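Side-chain contact in STAS/SEC14 domain-containing protein (Shewanella loihica PV-4, PDB 2Q3L), which is of unknown function but adopts a SpoIIAA-like fold of the STAS clan, and may associate with membranes and bind a ligand: residues Ile9-Glu14 with Phe20-Lys25. Numbering follows the deposited sequence. Where two conformers were deposited one is given.
Sequences IAIGIE and FYLAFK
Phe20 meets Ile13 and Glu14 in an antiparallel β hairpin, a worked example of how alternating residues give a sheet two different faces. The Phe20 ring turns its edge to Glu14 O, while Phe20 CB lies 4.2 Å from Ile13 CG2. Tyr21 forms a hydrogen-bonded pair with Glu14 and adds a polar side-chain link. With CG between the backbone N and the carbonyl carbon (chi1 62°), the ring lies flat against Glu14, whose CB sits over one face, 3.7 Å from the ring centroid. In the conformer described, Tyr21 OH donates to Glu14 OE1, the carboxylate plane nearly perpendicular (88°) to the ring; the 2.5 Å separation is very short and, with two Glu14 conformers, doubtful. A phenylalanine here would keep the ring against Glu14 CB but would probably leave OE1 without its hydroxyl donor, though still with Lys118, and lose the hydroxyl's weak bond to Lys118. Leu22, on the other face, brings CD1 to 3.7 Å from Ile13 CG1 and 4.0 Å from Ile11 CG1. Ala23 pairs with Gly12 through two backbone hydrogen bonds, and its CB touches Glu14 CG at 3.9 Å. Phe24 runs alongside Ile11, whose extended chain carries CD1 to 3.4 Å from Phe24 CE2. Lys25 makes two backbone bonds to Ala10, and its NZ leads away to a salt bridge with Glu62. Helix 32-45 packs on Ile11 and Leu22, helix 118-125 on Tyr21. In this SpoIIAA-like (STAS) fold, 7-16 is an outermost sheet strand within the chain, antiparallel to 19-30, which strand 54-66 flanks in parallel through backbone bonds to Leu22 and Phe24.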
ATOM      1  N   ILE A   9      -6.706   3.348  -9.485  1.00 47.43           N
ATOM      2  CA  ILE A   9      -7.160   2.718 -10.717  1.00 47.70           C
ATOM      3  C   ILE A   9      -8.456   3.379 -11.083  1.00 47.49           C
ATOM      4  O   ILE A   9      -9.350   3.467 -10.256  1.00 47.33           O
ATOM      5  CB  ILE A   9      -7.407   1.216 -10.569  1.00 46.00           C
ATOM      6  CG1 ILE A   9      -6.219   0.550  -9.878  1.00 45.09           C
ATOM      7  CG2 ILE A   9      -7.670   0.592 -11.902  1.00 50.63           C
ATOM      8  CD1 ILE A   9      -6.419  -0.924  -9.547  1.00 50.31           C
ATOM      9  N   ALA A  10      -8.520   3.913 -12.308  1.00 50.00           N
ATOM     10  CA  ALA A  10      -9.749   4.440 -12.877  1.00 53.15           C
ATOM     11  C   ALA A  10     -10.275   3.300 -13.743  1.00 53.10           C
ATOM     12  O   ALA A  10      -9.501   2.711 -14.482  1.00 51.13           O
ATOM     13  CB  ALA A  10      -9.472   5.666 -13.781  1.00 54.40           C
ATOM     14  N   ILE A  11     -11.562   2.993 -13.624  1.00 52.49           N
ATOM     15  CA  ILE A  11     -12.225   1.986 -14.450  1.00 50.40           C
ATOM     16  C   ILE A  11     -13.471   2.603 -15.093  1.00 52.85           C
ATOM     17  O   ILE A  11     -14.225   3.330 -14.442  1.00 55.50           O
ATOM     18  CB  ILE A  11     -12.581   0.693 -13.674  1.00 51.93           C
ATOM     19  CG1 ILE A  11     -13.188  -0.351 -14.603  1.00 54.34           C
ATOM     20  CG2 ILE A  11     -13.518   0.938 -12.502  1.00 50.75           C
ATOM     21  CD1 ILE A  11     -13.280  -1.700 -13.981  1.00 54.12           C
ATOM     22  N   GLY A  12     -13.671   2.356 -16.378  1.00 50.26           N
ATOM     23  CA  GLY A  12     -14.860   2.837 -17.036  1.00 48.92           C
ATOM     24  C   GLY A  12     -15.157   2.017 -18.271  1.00 48.71           C
ATOM     25  O   GLY A  12     -14.351   1.200 -18.664  1.00 50.41           O
ATOM     26  N   ILE A  13     -16.320   2.238 -18.870  1.00 46.98           N
ATOM     27  CA  ILE A  13     -16.689   1.576 -20.090  1.00 50.75           C
ATOM     28  C   ILE A  13     -16.681   2.675 -21.134  1.00 51.03           C
ATOM     29  O   ILE A  13     -17.335   3.688 -20.946  1.00 49.08           O
ATOM     30  CB  ILE A  13     -17.972   0.778 -19.961  1.00 51.66           C
ATOM     31  CG1 ILE A  13     -17.678  -0.387 -18.989  1.00 53.83           C
ATOM     32  CG2 ILE A  13     -18.394   0.263 -21.351  1.00 52.23           C
ATOM     33  CD1 ILE A  13     -18.908  -1.148 -18.529  1.00 64.15           C
ATOM     34  N   GLU A  14     -15.837   2.500 -22.163  0.50 49.46           N
ATOM     35  CA  GLU A  14     -15.640   3.474 -23.235  0.50 49.25           C
ATOM     36  C   GLU A  14     -16.152   2.924 -24.576  0.50 48.74           C
ATOM     37  O   GLU A  14     -16.460   1.741 -24.720  0.50 46.73           O
ATOM     38  CB  GLU A  14     -14.145   3.911 -23.346  0.50 48.10           C
ATOM     39  CG  GLU A  14     -13.605   4.781 -22.164  0.50 53.36           C
ATOM     40  CD  GLU A  14     -12.255   5.537 -22.414  0.50 57.72           C
ATOM     41  OE1 GLU A  14     -11.341   5.084 -23.147  0.50 50.51           O
ATOM     42  OE2 GLU A  14     -12.099   6.618 -21.818  0.50 61.91           O
ATOM     43  N   PHE A  20     -18.022  -1.156 -27.601  1.00 51.67           N
ATOM     44  CA  PHE A  20     -17.756  -0.746 -26.241  1.00 50.20           C
ATOM     45  C   PHE A  20     -16.535  -1.547 -25.751  1.00 51.04           C
ATOM     46  O   PHE A  20     -16.285  -2.640 -26.227  1.00 53.95           O
ATOM     47  CB  PHE A  20     -18.949  -0.965 -25.322  1.00 48.18           C
ATOM     48  CG  PHE A  20     -20.075  -0.004 -25.541  1.00 52.37           C
ATOM     49  CD1 PHE A  20     -19.955   1.335 -25.142  1.00 51.77           C
ATOM     50  CD2 PHE A  20     -21.288  -0.437 -26.094  1.00 52.35           C
ATOM     51  CE1 PHE A  20     -21.003   2.244 -25.325  1.00 49.96           C
ATOM     52  CE2 PHE A  20     -22.357   0.472 -26.276  1.00 53.73           C
ATOM     53  CZ  PHE A  20     -22.205   1.812 -25.918  1.00 52.99           C
ATOM     54  N   TYR A  21     -15.739  -0.975 -24.857  1.00 48.38           N
ATOM     55  CA  TYR A  21     -14.611  -1.694 -24.299  1.00 46.99           C
ATOM     56  C   TYR A  21     -14.458  -1.238 -22.859  1.00 47.33           C
ATOM     57  O   TYR A  21     -14.900  -0.148 -22.483  1.00 45.94           O
ATOM     58  CB  TYR A  21     -13.302  -1.491 -25.105  1.00 47.31           C
ATOM     59  CG  TYR A  21     -12.794  -0.072 -25.169  1.00 44.25           C
ATOM     60  CD1 TYR A  21     -13.253   0.815 -26.152  1.00 54.69           C
ATOM     61  CD2 TYR A  21     -11.861   0.393 -24.264  1.00 52.78           C
ATOM     62  CE1 TYR A  21     -12.784   2.137 -26.213  1.00 45.55           C
ATOM     63  CE2 TYR A  21     -11.388   1.703 -24.309  1.00 46.75           C
ATOM     64  CZ  TYR A  21     -11.849   2.568 -25.276  1.00 49.64           C
ATOM     65  OH  TYR A  21     -11.376   3.868 -25.300  1.00 51.06           O
ATOM     66  N   LEU A  22     -13.839  -2.100 -22.065  1.00 49.79           N
ATOM     67  CA  LEU A  22     -13.598  -1.841 -20.671  1.00 49.29           C
ATOM     68  C   LEU A  22     -12.247  -1.144 -20.588  1.00 50.04           C
ATOM     69  O   LEU A  22     -11.284  -1.588 -21.199  1.00 52.56           O
ATOM     70  CB  LEU A  22     -13.653  -3.163 -19.901  1.00 49.08           C
ATOM     71  CG  LEU A  22     -13.604  -3.104 -18.393  1.00 49.49           C
ATOM     72  CD1 LEU A  22     -14.702  -2.238 -17.847  1.00 53.95           C
ATOM     73  CD2 LEU A  22     -13.632  -4.540 -17.775  1.00 57.29           C
ATOM     74  N   ALA A  23     -12.204  -0.005 -19.895  1.00 48.12           N
ATOM     75  CA  ALA A  23     -10.988   0.797 -19.818  1.00 48.71           C
ATOM     76  C   ALA A  23     -10.518   0.922 -18.408  1.00 47.64           C
ATOM     77  O   ALA A  23     -11.319   1.160 -17.487  1.00 49.64           O
ATOM     78  CB  ALA A  23     -11.221   2.202 -20.400  1.00 49.17           C
ATOM     79  N   PHE A  24      -9.212   0.764 -18.247  1.00 49.07           N
ATOM     80  CA  PHE A  24      -8.547   0.934 -16.970  1.00 49.07           C
ATOM     81  C   PHE A  24      -7.401   1.888 -17.169  1.00 48.79           C
ATOM     82  O   PHE A  24      -6.774   1.937 -18.235  1.00 49.30           O
ATOM     83  CB  PHE A  24      -7.912  -0.366 -16.481  1.00 49.72           C
ATOM     84  CG  PHE A  24      -8.865  -1.505 -16.337  1.00 51.33           C
ATOM     85  CD1 PHE A  24      -9.204  -2.259 -17.426  1.00 49.32           C
ATOM     86  CD2 PHE A  24      -9.367  -1.851 -15.082  1.00 50.21           C
ATOM     87  CE1 PHE A  24     -10.069  -3.315 -17.293  1.00 52.48           C
ATOM     88  CE2 PHE A  24     -10.231  -2.919 -14.928  1.00 56.85           C
ATOM     89  CZ  PHE A  24     -10.583  -3.650 -16.039  1.00 56.70           C
ATOM     90  N   LYS A  25      -7.098   2.621 -16.114  1.00 50.40           N
ATOM     91  CA  LYS A  25      -5.942   3.480 -16.096  1.00 51.20           C
ATOM     92  C   LYS A  25      -5.384   3.359 -14.694  1.00 50.37           C
ATOM     93  O   LYS A  25      -6.020   3.783 -13.724  1.00 52.20           O
ATOM     94  CB  LYS A  25      -6.235   4.940 -16.445  1.00 52.35           C
ATOM     95  CG  LYS A  25      -4.929   5.726 -16.461  1.00 49.89           C
ATOM     96  CD  LYS A  25      -5.066   7.180 -16.698  1.00 55.69           C
ATOM     97  CE  LYS A  25      -3.635   7.755 -16.841  1.00 53.55           C
ATOM     98  NZ  LYS A  25      -3.656   9.173 -17.057  1.00 58.71           N
TER